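Long-range contact in 2-aminomuconate 6-semialdehyde dehydrogenase (Burkholderia cenocepacia, PDB 4U3W), which probably oxidises 2-aminomuconate 6-semialdehyde to 2-aminomuconate with a nicotinamide cofactor: residues A[85-99]-A[123-137]. Sequence-based numbering, arbitrary orientation. Where two conformers were deposited one is given.
Sequences AAWLHKIADGIEARF and ARGIANFRTFADLVR. With EDO (1,2-ethanediol), chain F.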
loop_
_atom_site.group_PDB
_atom_site.type_symbol
_atom_site.label_atom_id
_atom_site.label_comp_id
_atom_site.label_asym_id
_atom_site.label_seq_id
_atom_site.Cartn_x
_atom_site.Cartn_y
_atom_site.Cartn_z
ATOM N N ALA A 85 -1.506 19.076 -11.051
ATOM C CA ALA A 85 -1.397 18.155 -12.180
ATOM C C ALA A 85 -1.745 18.914 -13.437
ATOM O O ALA A 85 -1.125 18.729 -14.474
ATOM C CB ALA A 85 -2.321 16.881 -11.991
ATOM N N ALA A 86 -2.722 19.807 -13.356
ATOM C CA ALA A 86 -3.046 20.566 -14.542
ATOM C C ALA A 86 -1.914 21.511 -14.972
ATOM O O ALA A 86 -1.704 21.685 -16.161
ATOM C CB ALA A 86 -4.346 21.345 -14.338
ATOM N N TRP A 87 -1.236 22.154 -14.021
ATOM C CA TRP A 87 -0.093 23.000 -14.358
ATOM C C TRP A 87 0.986 22.154 -15.043
ATOM O O TRP A 87 1.564 22.546 -16.049
ATOM C CB TRP A 87 0.474 23.683 -13.100
ATOM C CG TRP A 87 -0.236 24.978 -12.711
ATOM C CD1 TRP A 87 -0.946 25.219 -11.550
ATOM C CD2 TRP A 87 -0.300 26.203 -13.480
ATOM N NE1 TRP A 87 -1.449 26.512 -11.562
ATOM C CE2 TRP A 87 -1.054 27.135 -12.723
ATOM C CE3 TRP A 87 0.200 26.594 -14.738
ATOM C CZ2 TRP A 87 -1.319 28.433 -13.184
ATOM C CZ3 TRP A 87 -0.036 27.898 -15.188
ATOM C CH2 TRP A 87 -0.804 28.804 -14.408
ATOM N N LEU A 88 1.263 20.985 -14.484
ATOM C CA LEU A 88 2.337 20.150 -15.034
ATOM C C LEU A 88 2.041 19.665 -16.477
ATOM O O LEU A 88 2.948 19.667 -17.361
ATOM C CB LEU A 88 2.594 18.976 -14.076
ATOM C CG LEU A 88 3.747 19.261 -13.079
ATOM C CD1 LEU A 88 3.439 20.357 -12.085
ATOM C CD2 LEU A 88 4.201 17.993 -12.348
ATOM N N HIS A 89 0.766 19.345 -16.757
ATOM C CA HIS A 89 0.416 19.013 -18.117
ATOM C C HIS A 89 0.494 20.231 -19.040
ATOM O O HIS A 89 0.862 20.090 -20.195
ATOM C CB HIS A 89 -0.987 18.390 -18.184
ATOM C CG HIS A 89 -1.003 16.925 -17.876
ATOM N ND1 HIS A 89 -0.478 15.978 -18.736
ATOM C CD2 HIS A 89 -1.473 16.245 -16.800
ATOM C CE1 HIS A 89 -0.620 14.778 -18.195
ATOM N NE2 HIS A 89 -1.226 14.913 -17.025
ATOM N N LYS A 90 0.147 21.416 -18.550
ATOM C CA LYS A 90 0.309 22.627 -19.378
ATOM C C LYS A 90 1.770 22.850 -19.736
ATOM O O LYS A 90 2.100 23.281 -20.848
ATOM C CB LYS A 90 -0.195 23.873 -18.642
ATOM C CG LYS A 90 -1.710 24.126 -18.775
ATOM C CD LYS A 90 -2.106 25.419 -18.030
ATOM C CE LYS A 90 -3.397 25.245 -17.223
ATOM N NZ LYS A 90 -4.689 25.359 -17.977
ATOM N N ILE A 91 2.643 22.603 -18.761
ATOM C CA ILE A 91 4.091 22.778 -18.991
ATOM C C ILE A 91 4.548 21.757 -20.021
ATOM O O ILE A 91 5.224 22.084 -20.983
ATOM C CB ILE A 91 4.885 22.632 -17.665
ATOM C CG1 ILE A 91 4.560 23.813 -16.728
ATOM C CG2 ILE A 91 6.402 22.591 -17.934
ATOM C CD1 ILE A 91 4.880 23.557 -15.232
ATOM N N ALA A 92 4.117 20.510 -19.836
ATOM C CA ALA A 92 4.448 19.469 -20.805
ATOM C C ALA A 92 4.003 19.847 -22.212
ATOM O O ALA A 92 4.776 19.730 -23.171
ATOM C CB ALA A 92 3.813 18.141 -20.364
ATOM N N ASP A 93 2.776 20.357 -22.340
ATOM C CA ASP A 93 2.274 20.808 -23.644
ATOM C C ASP A 93 3.129 21.924 -24.241
ATOM O O ASP A 93 3.346 21.980 -25.459
ATOM C CB ASP A 93 0.812 21.299 -23.514
ATOM C CG ASP A 93 -0.176 20.165 -23.248
ATOM O OD1 ASP A 93 0.206 18.990 -23.379
ATOM O OD2 ASP A 93 -1.328 20.448 -22.862
ATOM N N GLY A 94 3.577 22.856 -23.393
ATOM C CA GLY A 94 4.379 23.992 -23.850
ATOM C C GLY A 94 5.745 23.595 -24.394
ATOM O O GLY A 94 6.269 24.235 -25.326
ATOM N N ILE A 95 6.330 22.555 -23.817
ATOM C CA ILE A 95 7.610 22.027 -24.309
ATOM C C ILE A 95 7.366 21.343 -25.671
ATOM O O ILE A 95 8.077 21.583 -26.649
ATOM C CB ILE A 95 8.217 21.010 -23.318
ATOM C CG1 ILE A 95 8.506 21.655 -21.941
ATOM C CG2 ILE A 95 9.531 20.476 -23.854
ATOM C CD1 ILE A 95 8.825 20.577 -20.831
ATOM N N GLU A 96 6.350 20.484 -25.709
ATOM C CA GLU A 96 5.919 19.798 -26.941
ATOM C C GLU A 96 5.717 20.792 -28.087
ATOM O O GLU A 96 6.115 20.548 -29.202
ATOM C CB GLU A 96 4.611 19.027 -26.673
ATOM C CG GLU A 96 4.582 17.544 -27.064
ATOM C CD GLU A 96 3.528 16.750 -26.261
ATOM O OE1 GLU A 96 2.483 17.335 -25.897
ATOM O OE2 GLU A 96 3.750 15.548 -25.969
ATOM N N ALA A 97 5.068 21.918 -27.789
ATOM C CA ALA A 97 4.814 22.981 -28.781
ATOM C C ALA A 97 6.109 23.619 -29.307
ATOM O O ALA A 97 6.135 24.263 -30.364
ATOM C CB ALA A 97 3.883 24.067 -28.160
ATOM N N ARG A 98 7.197 23.465 -28.564
ATOM C CA ARG A 98 8.476 23.963 -29.015
ATOM C C ARG A 98 9.507 22.839 -29.123
ATOM O O ARG A 98 10.686 23.056 -28.864
ATOM C CB ARG A 98 8.975 25.074 -28.067
ATOM C CG ARG A 98 8.018 26.295 -28.012
ATOM C CD ARG A 98 8.512 27.369 -27.060
ATOM N NE ARG A 98 9.726 28.027 -27.559
ATOM C CZ ARG A 98 10.346 28.962 -26.848
ATOM N NH1 ARG A 98 9.839 29.271 -25.677
ATOM N NH2 ARG A 98 11.454 29.539 -27.270
ATOM N N PHE A 99 9.054 21.639 -29.504
ATOM C CA PHE A 99 9.888 20.445 -29.401
ATOM C C PHE A 99 11.187 20.596 -30.174
ATOM O O PHE A 99 12.274 20.322 -29.634
ATOM C CB PHE A 99 9.086 19.198 -29.865
ATOM C CG PHE A 99 9.817 17.879 -29.673
ATOM C CD1 PHE A 99 10.694 17.406 -30.638
ATOM C CD2 PHE A 99 9.541 17.062 -28.581
ATOM C CE1 PHE A 99 11.334 16.148 -30.490
ATOM C CE2 PHE A 99 10.186 15.802 -28.424
ATOM C CZ PHE A 99 11.086 15.369 -29.357
ATOM N N ALA A 123 12.036 13.970 -25.341
ATOM C CA ALA A 123 10.825 13.178 -25.143
ATOM C C ALA A 123 10.640 12.738 -23.678
ATOM O O ALA A 123 9.533 12.827 -23.124
ATOM C CB ALA A 123 10.827 11.930 -26.120
ATOM N N ARG A 124 11.710 12.275 -23.033
ATOM C CA ARG A 124 11.605 11.847 -21.645
ATOM C C ARG A 124 11.484 13.034 -20.707
ATOM O O ARG A 124 10.849 12.944 -19.652
ATOM C CB ARG A 124 12.803 10.981 -21.258
ATOM N N GLY A 125 12.080 14.153 -21.099
ATOM C CA GLY A 125 11.912 15.413 -20.387
ATOM C C GLY A 125 10.427 15.757 -20.259
ATOM O O GLY A 125 9.959 16.158 -19.174
ATOM N N ILE A 126 9.683 15.603 -21.361
ATOM C CA ILE A 126 8.245 15.873 -21.369
ATOM C C ILE A 126 7.531 14.853 -20.515
ATOM O O ILE A 126 6.658 15.214 -19.699
ATOM C CB ILE A 126 7.707 15.890 -22.827
ATOM C CG1 ILE A 126 8.339 17.082 -23.530
ATOM C CG2 ILE A 126 6.132 15.894 -22.875
ATOM C CD1 ILE A 126 8.283 17.105 -25.022
ATOM N N ALA A 127 7.922 13.579 -20.654
ATOM C CA ALA A 127 7.257 12.493 -19.918
ATOM C C ALA A 127 7.364 12.609 -18.380
ATOM O O ALA A 127 6.455 12.141 -17.638
ATOM C CB ALA A 127 7.822 11.112 -20.401
ATOM N N ASN A 128 8.460 13.204 -17.892
ATOM C CA ASN A 128 8.626 13.449 -16.452
ATOM C C ASN A 128 7.488 14.296 -15.917
ATOM O O ASN A 128 6.937 13.978 -14.855
ATOM C CB ASN A 128 9.945 14.157 -16.132
ATOM C CG ASN A 128 11.140 13.204 -16.151
ATOM O OD1 ASN A 128 10.989 12.007 -15.907
ATOM N ND2 ASN A 128 12.336 13.732 -16.493
ATOM N N PHE A 129 7.129 15.355 -16.659
ATOM C CA PHE A 129 6.025 16.218 -16.201
ATOM C C PHE A 129 4.682 15.438 -16.198
ATOM O O PHE A 129 3.943 15.515 -15.205
ATOM C CB PHE A 129 5.929 17.485 -17.052
ATOM C CG PHE A 129 6.965 18.527 -16.666
ATOM C CD1 PHE A 129 6.790 19.321 -15.544
ATOM C CD2 PHE A 129 8.131 18.663 -17.404
ATOM C CE1 PHE A 129 7.775 20.252 -15.175
ATOM C CE2 PHE A 129 9.101 19.629 -17.029
ATOM C CZ PHE A 129 8.902 20.392 -15.919
ATOM N N ARG A 130 4.410 14.653 -17.255
ATOM C CA ARG A 130 3.111 13.942 -17.341
ATOM C C ARG A 130 3.018 12.851 -16.288
ATOM O O ARG A 130 1.952 12.612 -15.698
ATOM C CB ARG A 130 2.897 13.341 -18.744
ATOM C CG ARG A 130 3.011 14.412 -19.823
ATOM C CD ARG A 130 2.005 14.198 -20.924
ATOM N NE ARG A 130 2.299 14.977 -22.108
ATOM C CZ ARG A 130 1.737 16.151 -22.375
ATOM N NH1 ARG A 130 0.849 16.692 -21.515
ATOM N NH2 ARG A 130 2.038 16.772 -23.513
ATOM N N THR A 131 4.145 12.195 -16.040
ATOM C CA THR A 131 4.170 11.134 -15.063
ATOM C C THR A 131 3.866 11.594 -13.661
ATOM O O THR A 131 3.043 11.009 -12.954
ATOM C CB THR A 131 5.534 10.433 -15.070
ATOM O OG1 THR A 131 5.605 9.654 -16.248
ATOM C CG2 THR A 131 5.675 9.494 -13.861
ATOM N N PHE A 132 4.554 12.630 -13.210
ATOM C CA PHE A 132 4.292 13.093 -11.875
ATOM C C PHE A 132 2.968 13.812 -11.771
ATOM O O PHE A 132 2.392 13.845 -10.695
ATOM C CB PHE A 132 5.447 13.990 -11.358
ATOM C CG PHE A 132 6.684 13.189 -11.020
ATOM C CD1 PHE A 132 6.692 12.363 -9.907
ATOM C CD2 PHE A 132 7.765 13.160 -11.879
ATOM C CE1 PHE A 132 7.814 11.561 -9.624
ATOM C CE2 PHE A 132 8.878 12.370 -11.606
ATOM C CZ PHE A 132 8.899 11.583 -10.468
ATOM N N ALA A 133 2.470 14.382 -12.853
ATOM C CA ALA A 133 1.097 14.908 -12.815
ATOM C C ALA A 133 0.125 13.770 -12.509
ATOM O O ALA A 133 -0.711 13.892 -11.638
ATOM C CB ALA A 133 0.738 15.601 -14.110
ATOM N N ASP A 134 0.231 12.643 -13.195
ATOM C CA ASP A 134 -0.677 11.531 -12.895
ATOM C C ASP A 134 -0.466 10.905 -11.496
ATOM O O ASP A 134 -1.429 10.553 -10.813
ATOM C CB ASP A 134 -0.551 10.491 -13.995
ATOM C CG ASP A 134 -0.926 11.076 -15.362
ATOM O OD1 ASP A 134 -1.622 12.130 -15.411
ATOM O OD2 ASP A 134 -0.474 10.530 -16.377
ATOM N N LEU A 135 0.775 10.769 -11.044
ATOM C CA LEU A 135 0.978 10.236 -9.696
ATOM C C LEU A 135 0.328 11.101 -8.592
ATOM O O LEU A 135 -0.304 10.573 -7.665
ATOM C CB LEU A 135 2.483 10.066 -9.401
ATOM C CG LEU A 135 3.114 8.873 -10.175
ATOM C CD1 LEU A 135 4.645 8.848 -10.084
ATOM C CD2 LEU A 135 2.543 7.500 -9.737
ATOM N N VAL A 136 0.449 12.411 -8.661
ATOM C CA VAL A 136 -0.030 13.244 -7.561
ATOM C C VAL A 136 -1.561 13.231 -7.578
ATOM O O VAL A 136 -2.185 13.314 -6.537
ATOM C CB VAL A 136 0.532 14.707 -7.629
ATOM C CG1 VAL A 136 -0.406 15.648 -8.356
ATOM C CG2 VAL A 136 0.800 15.228 -6.236
ATOM N N ARG A 137 -2.147 13.078 -8.773
ATOM C CA ARG A 137 -3.599 13.132 -8.865
ATOM C C ARG A 137 -4.223 11.906 -8.199
ATOM O O ARG A 137 -5.305 11.979 -7.627
ATOM C CB ARG A 137 -4.052 13.255 -10.322
ATOM C CG ARG A 137 -5.134 14.305 -10.465
ATOM C CD ARG A 137 -5.792 14.422 -11.838
ATOM N NE ARG A 137 -4.874 14.640 -12.956
ATOM C CZ ARG A 137 -4.395 13.678 -13.739
ATOM N NH1 ARG A 137 -4.722 12.408 -13.511
ATOM N NH2 ARG A 137 -3.581 13.982 -14.750
HETATM C C1 EDO F . 6.587 13.069 -25.075
HETATM O O1 EDO F . 7.402 12.379 -24.122
HETATM C C2 EDO F . 7.501 13.587 -26.180
HETATM O O2 EDO F . 6.724 14.095 -27.268
HETATM O O HOH W 1 3.535 13.859 -24.068
#
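The guanidinium of R130 lies with one face on A92, whose CB sits 3.4 Å above the plane, over its centre. Its edge is taken by H89, D93 and E96. R130 NH1 donates to H89 ND1 at 3.2 Å, within both the ring and guanidinium planes. NH1 and NH2 together grip a single oxygen of D93, OD1. In the E96 conformer given, OE1 lies 2.5 Å from R130 NH2, too short to be sure of, and a water may link its OE2 to R130 NE. The bonds to H89 and D93 hold the group flat against A92. A bend at chi2 (-142°) turns the R130 chain toward helix 81-96.

The H89 ring is held at both nitrogens. With ND1 accepting, NE2 donates to D134 OD1 (3.2 Å, N-H...O 163°). R137 NH2 donates to the same oxygen; the two donors probably favour the charged form of the D134 carboxylate. D134 and R137 also form reciprocal salt bridges with R137 and D134 of the second subunit.

On the apolar side, F129 takes I91 CG2 over one face, a CH-pi contact 3.9 Å from the ring centroid. L88 CG meets the edge in plane. I126 fits between A92, I95, E96 and F99, with its CD1 at the edge of the F99 ring. Small residues allow close approach where A85 CB meets A133 CB at 3.9 Å.

Helical segments 85-96 and 123-137 pack antiparallel, axes at 165° and within 8.3 Å, probably in the N-terminal, cofactor-binding domain of the aldehyde dehydrogenase fold. Helix 203-214 packs on I91 and I95, and helix 175-188 on F129 and F132.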